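Local atomic coordinates of transcriptional regulator I2 (Pseudomonas fluorescens, PDB entry 4MXM), a protein that probably binds DNA as a TetR-family transcriptional regulator and is a superantigen associated with Crohn's disease. Residues Ala81-Ser86 with Leu98-Cys103; Glu104-Met109 with Leu186-Leu191. One frame throughout, in Å; residues are numbered along the deposited sequence.

Contact 1: residues Ala81-Ser86 with Leu98-Cys103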
loop_
_atom_site.group_PDB
_atom_site.type_symbol
_atom_site.label_atom_id
_atom_site.label_comp_id
_atom_site.label_asym_id
_atom_site.label_seq_id
_atom_site.Cartn_x
_atom_site.Cartn_y
_atom_site.Cartn_z
ATOM N N ALA A 81 -5.404 -20.436 4.050
ATOM C CA ALA A 81 -6.130 -21.645 3.689
ATOM C C ALA A 81 -7.183 -21.358 2.622
ATOM O O ALA A 81 -7.494 -22.220 1.802
ATOM C CB ALA A 81 -6.764 -22.268 4.922
HETATM N N MSE A 82 -7.723 -20.142 2.633
HETATM C CA MSE A 82 -8.720 -19.739 1.645
HETATM C C MSE A 82 -8.091 -19.460 0.285
HETATM O O MSE A 82 -8.735 -19.639 -0.749
HETATM C CB MSE A 82 -9.510 -18.521 2.127
HETATM C CG MSE A 82 -10.490 -18.830 3.245
HETATM SE SE MSE A 82 -11.867 -20.098 2.699
HETATM C CE MSE A 82 -12.853 -18.949 1.473
HETATM N N MSE A 83 -6.838 -19.014 0.287
HETATM C CA MSE A 83 -6.090 -18.874 -0.957
HETATM C C MSE A 83 -5.874 -20.250 -1.571
HETATM O O MSE A 83 -6.016 -20.426 -2.784
HETATM C CB MSE A 83 -4.735 -18.206 -0.721
HETATM C CG MSE A 83 -4.784 -16.702 -0.523
HETATM SE SE MSE A 83 -3.146 -15.849 -1.157
HETATM C CE MSE A 83 -1.840 -17.003 -0.283
ATOM N N ARG A 84 -5.526 -21.219 -0.726
ATOM C CA ARG A 84 -5.307 -22.596 -1.167
ATOM C C ARG A 84 -6.576 -23.176 -1.769
ATOM O O ARG A 84 -6.532 -23.893 -2.764
ATOM C CB ARG A 84 -4.867 -23.481 0.004
ATOM C CG ARG A 84 -3.558 -23.086 0.661
ATOM C CD ARG A 84 -3.012 -24.226 1.507
ATOM N NE ARG A 84 -1.789 -23.859 2.221
ATOM C CZ ARG A 84 -0.575 -23.906 1.684
ATOM N NH1 ARG A 84 -0.422 -24.296 0.427
ATOM N NH2 ARG A 84 0.484 -23.558 2.400
ATOM N N ALA A 85 -7.707 -22.861 -1.148
ATOM C CA ALA A 85 -8.999 -23.338 -1.620
ATOM C C ALA A 85 -9.321 -22.746 -2.989
ATOM O O ALA A 85 -9.799 -23.446 -3.880
ATOM C CB ALA A 85 -10.088 -22.995 -0.623
ATOM N N SER A 86 -9.054 -21.455 -3.148
ATOM C CA SER A 86 -9.306 -20.764 -4.408
ATOM C C SER A 86 -8.394 -21.283 -5.515
ATOM O O SER A 86 -8.782 -21.310 -6.683
ATOM C CB SER A 86 -9.120 -19.254 -4.237
ATOM O OG SER A 86 -10.037 -18.728 -3.292
ATOM N N LEU A 98 -5.046 -15.213 -10.907
ATOM C CA LEU A 98 -6.270 -14.459 -10.662
ATOM C C LEU A 98 -6.878 -14.818 -9.310
ATOM O O LEU A 98 -7.458 -13.969 -8.633
ATOM C CB LEU A 98 -7.288 -14.717 -11.776
ATOM C CG LEU A 98 -8.625 -13.982 -11.653
ATOM C CD1 LEU A 98 -8.412 -12.477 -11.708
ATOM C CD2 LEU A 98 -9.598 -14.434 -12.734
ATOM N N ALA A 99 -6.737 -16.083 -8.924
ATOM C CA ALA A 99 -7.251 -16.557 -7.644
ATOM C C ALA A 99 -6.575 -15.841 -6.481
ATOM O O ALA A 99 -7.234 -15.446 -5.520
ATOM C CB ALA A 99 -7.068 -18.062 -7.522
ATOM N N LEU A 100 -5.261 -15.671 -6.577
ATOM C CA LEU A 100 -4.496 -15.010 -5.525
ATOM C C LEU A 100 -4.772 -13.509 -5.477
ATOM O O LEU A 100 -4.842 -12.917 -4.400
ATOM C CB LEU A 100 -3.000 -15.266 -5.701
ATOM C CG LEU A 100 -2.557 -16.728 -5.613
ATOM C CD1 LEU A 100 -1.048 -16.815 -5.485
ATOM C CD2 LEU A 100 -3.242 -17.431 -4.450
ATOM N N ILE A 101 -4.921 -12.898 -6.648
ATOM C CA ILE A 101 -5.242 -11.478 -6.727
ATOM C C ILE A 101 -6.601 -11.208 -6.089
ATOM O O ILE A 101 -6.745 -10.298 -5.274
ATOM C CB ILE A 101 -5.243 -10.980 -8.185
ATOM C CG1 ILE A 101 -3.816 -10.947 -8.735
ATOM C CG2 ILE A 101 -5.878 -9.600 -8.282
ATOM C CD1 ILE A 101 -3.737 -10.649 -10.217
ATOM N N ARG A 102 -7.588 -12.022 -6.453
ATOM C CA ARG A 102 -8.945 -11.869 -5.940
ATOM C C ARG A 102 -9.023 -12.066 -4.427
ATOM O O ARG A 102 -9.711 -11.318 -3.732
ATOM C CB ARG A 102 -9.894 -12.836 -6.650
ATOM C CG ARG A 102 -11.300 -12.863 -6.074
ATOM C CD ARG A 102 -12.210 -13.795 -6.859
ATOM N NE ARG A 102 -11.600 -15.098 -7.104
ATOM C CZ ARG A 102 -11.236 -15.540 -8.304
ATOM N NH1 ARG A 102 -10.686 -16.739 -8.432
ATOM N NH2 ARG A 102 -11.426 -14.784 -9.376
ATOM N N CYS A 103 -8.315 -13.072 -3.921
ATOM C CA CYS A 103 -8.312 -13.355 -2.489
ATOM C C CYS A 103 -7.695 -12.217 -1.688
ATOM O O CYS A 103 -8.229 -11.814 -0.653
ATOM C CB CYS A 103 -7.569 -14.661 -2.194
ATOM S SG CYS A 103 -8.493 -16.153 -2.616
#

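Contact 2: residues Glu104-Met109 with Leu186-Leu191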
loop_
_atom_site.group_PDB
_atom_site.type_symbol
_atom_site.label_atom_id
_atom_site.label_comp_id
_atom_site.label_asym_id
_atom_site.label_seq_id
_atom_site.Cartn_x
_atom_site.Cartn_y
_atom_site.Cartn_z
ATOM N N GLU A 104 -6.572 -11.698 -2.171
ATOM C CA GLU A 104 -5.877 -10.619 -1.481
ATOM C C GLU A 104 -6.722 -9.348 -1.448
ATOM O O GLU A 104 -6.789 -8.670 -0.425
ATOM C CB GLU A 104 -4.518 -10.351 -2.129
ATOM C CG GLU A 104 -3.661 -9.346 -1.378
ATOM C CD GLU A 104 -2.178 -9.589 -1.578
ATOM O OE1 GLU A 104 -1.664 -10.597 -1.048
ATOM O OE2 GLU A 104 -1.524 -8.777 -2.265
ATOM N N LEU A 105 -7.370 -9.039 -2.568
ATOM C CA LEU A 105 -8.249 -7.874 -2.653
ATOM C C LEU A 105 -9.411 -7.969 -1.669
ATOM O O LEU A 105 -9.794 -6.974 -1.053
ATOM C CB LEU A 105 -8.785 -7.707 -4.078
ATOM C CG LEU A 105 -7.790 -7.205 -5.125
ATOM C CD1 LEU A 105 -8.405 -7.244 -6.517
ATOM C CD2 LEU A 105 -7.323 -5.799 -4.781
ATOM N N GLN A 106 -9.968 -9.169 -1.530
ATOM C CA GLN A 106 -11.072 -9.407 -0.605
ATOM C C GLN A 106 -10.674 -9.117 0.838
ATOM O O GLN A 106 -11.460 -8.568 1.608
ATOM C CB GLN A 106 -11.584 -10.845 -0.735
ATOM C CG GLN A 106 -12.398 -11.098 -1.994
ATOM C CD GLN A 106 -12.657 -12.569 -2.248
ATOM O OE1 GLN A 106 -12.069 -13.437 -1.604
ATOM N NE2 GLN A 106 -13.541 -12.858 -3.196
ATOM N N SER A 107 -9.448 -9.486 1.198
ATOM C CA SER A 107 -8.934 -9.221 2.537
ATOM C C SER A 107 -8.614 -7.739 2.700
ATOM O O SER A 107 -8.858 -7.152 3.755
ATOM C CB SER A 107 -7.684 -10.058 2.810
ATOM O OG SER A 107 -6.615 -9.672 1.964
ATOM N N ILE A 108 -8.063 -7.145 1.646
ATOM C CA ILE A 108 -7.722 -5.727 1.637
ATOM C C ILE A 108 -8.958 -4.852 1.851
ATOM O O ILE A 108 -8.927 -3.892 2.623
ATOM C CB ILE A 108 -7.032 -5.337 0.309
ATOM C CG1 ILE A 108 -5.604 -5.880 0.268
ATOM C CG2 ILE A 108 -7.002 -3.835 0.133
ATOM C CD1 ILE A 108 -4.929 -5.696 -1.074
HETATM N N MSE A 109 -10.049 -5.200 1.177
HETATM C CA MSE A 109 -11.269 -4.404 1.239
HETATM C C MSE A 109 -12.149 -4.785 2.428
HETATM O O MSE A 109 -13.206 -4.195 2.642
HETATM C CB MSE A 109 -12.060 -4.532 -0.065
HETATM C CG MSE A 109 -12.475 -3.199 -0.672
HETATM SE SE MSE A 109 -10.951 -2.116 -1.239
HETATM C CE MSE A 109 -10.240 -3.296 -2.620
ATOM N N LEU A 186 -17.572 -0.295 -10.168
ATOM C CA LEU A 186 -16.563 -1.332 -10.350
ATOM C C LEU A 186 -16.699 -2.416 -9.282
ATOM O O LEU A 186 -16.715 -2.120 -8.088
ATOM C CB LEU A 186 -15.158 -0.725 -10.308
ATOM C CG LEU A 186 -13.998 -1.634 -10.724
ATOM C CD1 LEU A 186 -14.125 -2.016 -12.190
ATOM C CD2 LEU A 186 -12.660 -0.961 -10.457
ATOM N N THR A 187 -16.805 -3.669 -9.717
ATOM C CA THR A 187 -16.874 -4.789 -8.785
ATOM C C THR A 187 -15.469 -5.284 -8.481
ATOM O O THR A 187 -14.535 -5.026 -9.241
ATOM C CB THR A 187 -17.709 -5.962 -9.340
ATOM O OG1 THR A 187 -17.005 -6.596 -10.415
ATOM C CG2 THR A 187 -19.062 -5.476 -9.834
ATOM N N LEU A 188 -15.319 -5.995 -7.370
ATOM C CA LEU A 188 -14.013 -6.497 -6.968
ATOM C C LEU A 188 -13.486 -7.503 -7.985
ATOM O O LEU A 188 -12.281 -7.592 -8.217
ATOM C CB LEU A 188 -14.082 -7.138 -5.583
ATOM C CG LEU A 188 -12.827 -6.949 -4.730
ATOM C CD1 LEU A 188 -12.810 -5.565 -4.099
ATOM C CD2 LEU A 188 -12.728 -8.024 -3.672
ATOM N N GLU A 189 -14.401 -8.254 -8.592
ATOM C CA GLU A 189 -14.045 -9.242 -9.603
ATOM C C GLU A 189 -13.519 -8.561 -10.862
ATOM O O GLU A 189 -12.574 -9.040 -11.489
ATOM C CB GLU A 189 -15.251 -10.118 -9.945
ATOM C CG GLU A 189 -14.937 -11.274 -10.880
ATOM C CD GLU A 189 -14.112 -12.359 -10.214
ATOM O OE1 GLU A 189 -14.107 -12.421 -8.966
ATOM O OE2 GLU A 189 -13.468 -13.148 -10.936
ATOM N N GLU A 190 -14.141 -7.446 -11.232
ATOM C CA GLU A 190 -13.681 -6.653 -12.365
ATOM C C GLU A 190 -12.337 -6.012 -12.039
ATOM O O GLU A 190 -11.476 -5.871 -12.907
ATOM C CB GLU A 190 -14.709 -5.579 -12.726
ATOM C CG GLU A 190 -15.969 -6.120 -13.384
ATOM C CD GLU A 190 -17.054 -5.069 -13.529
ATOM O OE1 GLU A 190 -17.077 -4.119 -12.719
ATOM O OE2 GLU A 190 -17.883 -5.193 -14.455
ATOM N N LEU A 191 -12.169 -5.627 -10.778
ATOM C CA LEU A 191 -10.911 -5.068 -10.301
ATOM C C LEU A 191 -9.794 -6.103 -10.383
ATOM O O LEU A 191 -8.664 -5.787 -10.761
ATOM C CB LEU A 191 -11.064 -4.575 -8.861
ATOM C CG LEU A 191 -9.793 -4.081 -8.168
ATOM C CD1 LEU A 191 -9.174 -2.933 -8.947
ATOM C CD2 LEU A 191 -10.083 -3.669 -6.735
#

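Contact 1: residues Ala81-Ser86 with Leu98-Cys103
Apolar contact carries the inner half of this interface. Selenomethionine Met83 crosses Leu100 at about a right angle, with Met83 SE 3.7 Å from Leu100 CD2. The Met83 chain starts anti to its own carbonyl carbon (chi1 -77°) and runs on nearly extended at chi2 (-150°), which together lay the selenium against that single methyl branch; the bend at chi3 turns only the terminal methyl. Met83 CG rests 3.8 Å from Cys103 CB. Tyr141 and Ile144 of helix 128-154 also pack on Met83.

A second group of contacts centres on Ser86 and Cys103, whose CB atoms are both directed at the opposing helix. Ser86 OG comes to 3.1 Å from Cys103 SG, and Ser86 CB lies 4.1 Å from Ala99 CB, a residue small enough to let the backbones approach: the CA atoms of Ser86 and Ala99 are 5.7 Å apart.

No hydrogen bond is assigned across the interface; Ser86 OG instead donates to Met82 O within its own helix over 3.0 Å, a bond that holds chi1 of the serine (-62°). Met82 O also accepts from Ser86 N, on the opposite face of its carbonyl plane.

The local axes approach to 9.1 Å, and their N-to-C directions differ by 143°. With so few residues joining the two helices, this is an antiparallel helical hairpin within an all-helical, TetR-type fold.

Contact 2: residues Glu104-Met109 with Leu186-Leu191
The amide of Gln106 is a flat group that leaves the contact to its own stem: Gln106 CG, not the amide plane, meets Leu188 CD2 at 3.5 Å. Another flat group, the carboxylate of Glu190, serves the helix start instead. Glu190 OE1 is approached on the anti side by Thr187 N, 28° out of the carboxylate plane, in a nearly straight bond of 3.0 Å (N-H...O angle 175°). Glu190 N in turn donates to Thr187 OG1 over 3.1 Å. These reciprocal bonds make a capping box with Thr187 as N-cap, closing the first turn of helix 188-199. Within that turn Leu188 and Leu191 both direct their CB atoms at helix 93-108.

No hydrogen bond crosses the interface, and the side-chain contacts are apolar. Leu188 works with both methyl branches: Leu188 CD2 lies 4.0 Å from Leu105 CB as well as beside Gln106, and Leu188 CD1 is 3.7 Å from Met109 CE. Selenomethionine Met109 turns back on itself at chi2 (65°) and again at chi3, which carries its terminal methyl past Leu188 in the opposite sense and tip to tip with Leu191, Met109 CE to Leu191 CD2 being 4.1 Å. Leu105 crosses Leu191 obliquely, with Leu105 CD1 3.8 Å from Leu191 CG.

Phe180 of helix 180-183 packs on Met109, Leu188 and Leu191, and Phe168 of the second subunit packs on Leu191. The capped first turn of helix 188-199 is thus seated by leucine-rich packing on the end of helix 93-108, in the all-helical C-terminal domain of a TetR-family regulator and close to its subunit interface.

In the fold
Both contacts use helix 93-108, and their centres are about 12 Å apart. They come in series along the chain: contact 1 joins this helix to the preceding helix 64-89 across a short connection, whereas contact 2 brings in helix 188-199 after a separation of 76 residues. The two meet directly in a salt bridge, Arg102 NH2 to Glu189 OE2 at 3.0 Å. Helix 93-108 therefore links helix 64-89, which in TetR-family proteins typically connects the DNA-binding region to the C-terminal domain, with the last helix. Residues of the second subunit touch contact 2 but not contact 1, which places contact 2 nearer the dimer interface.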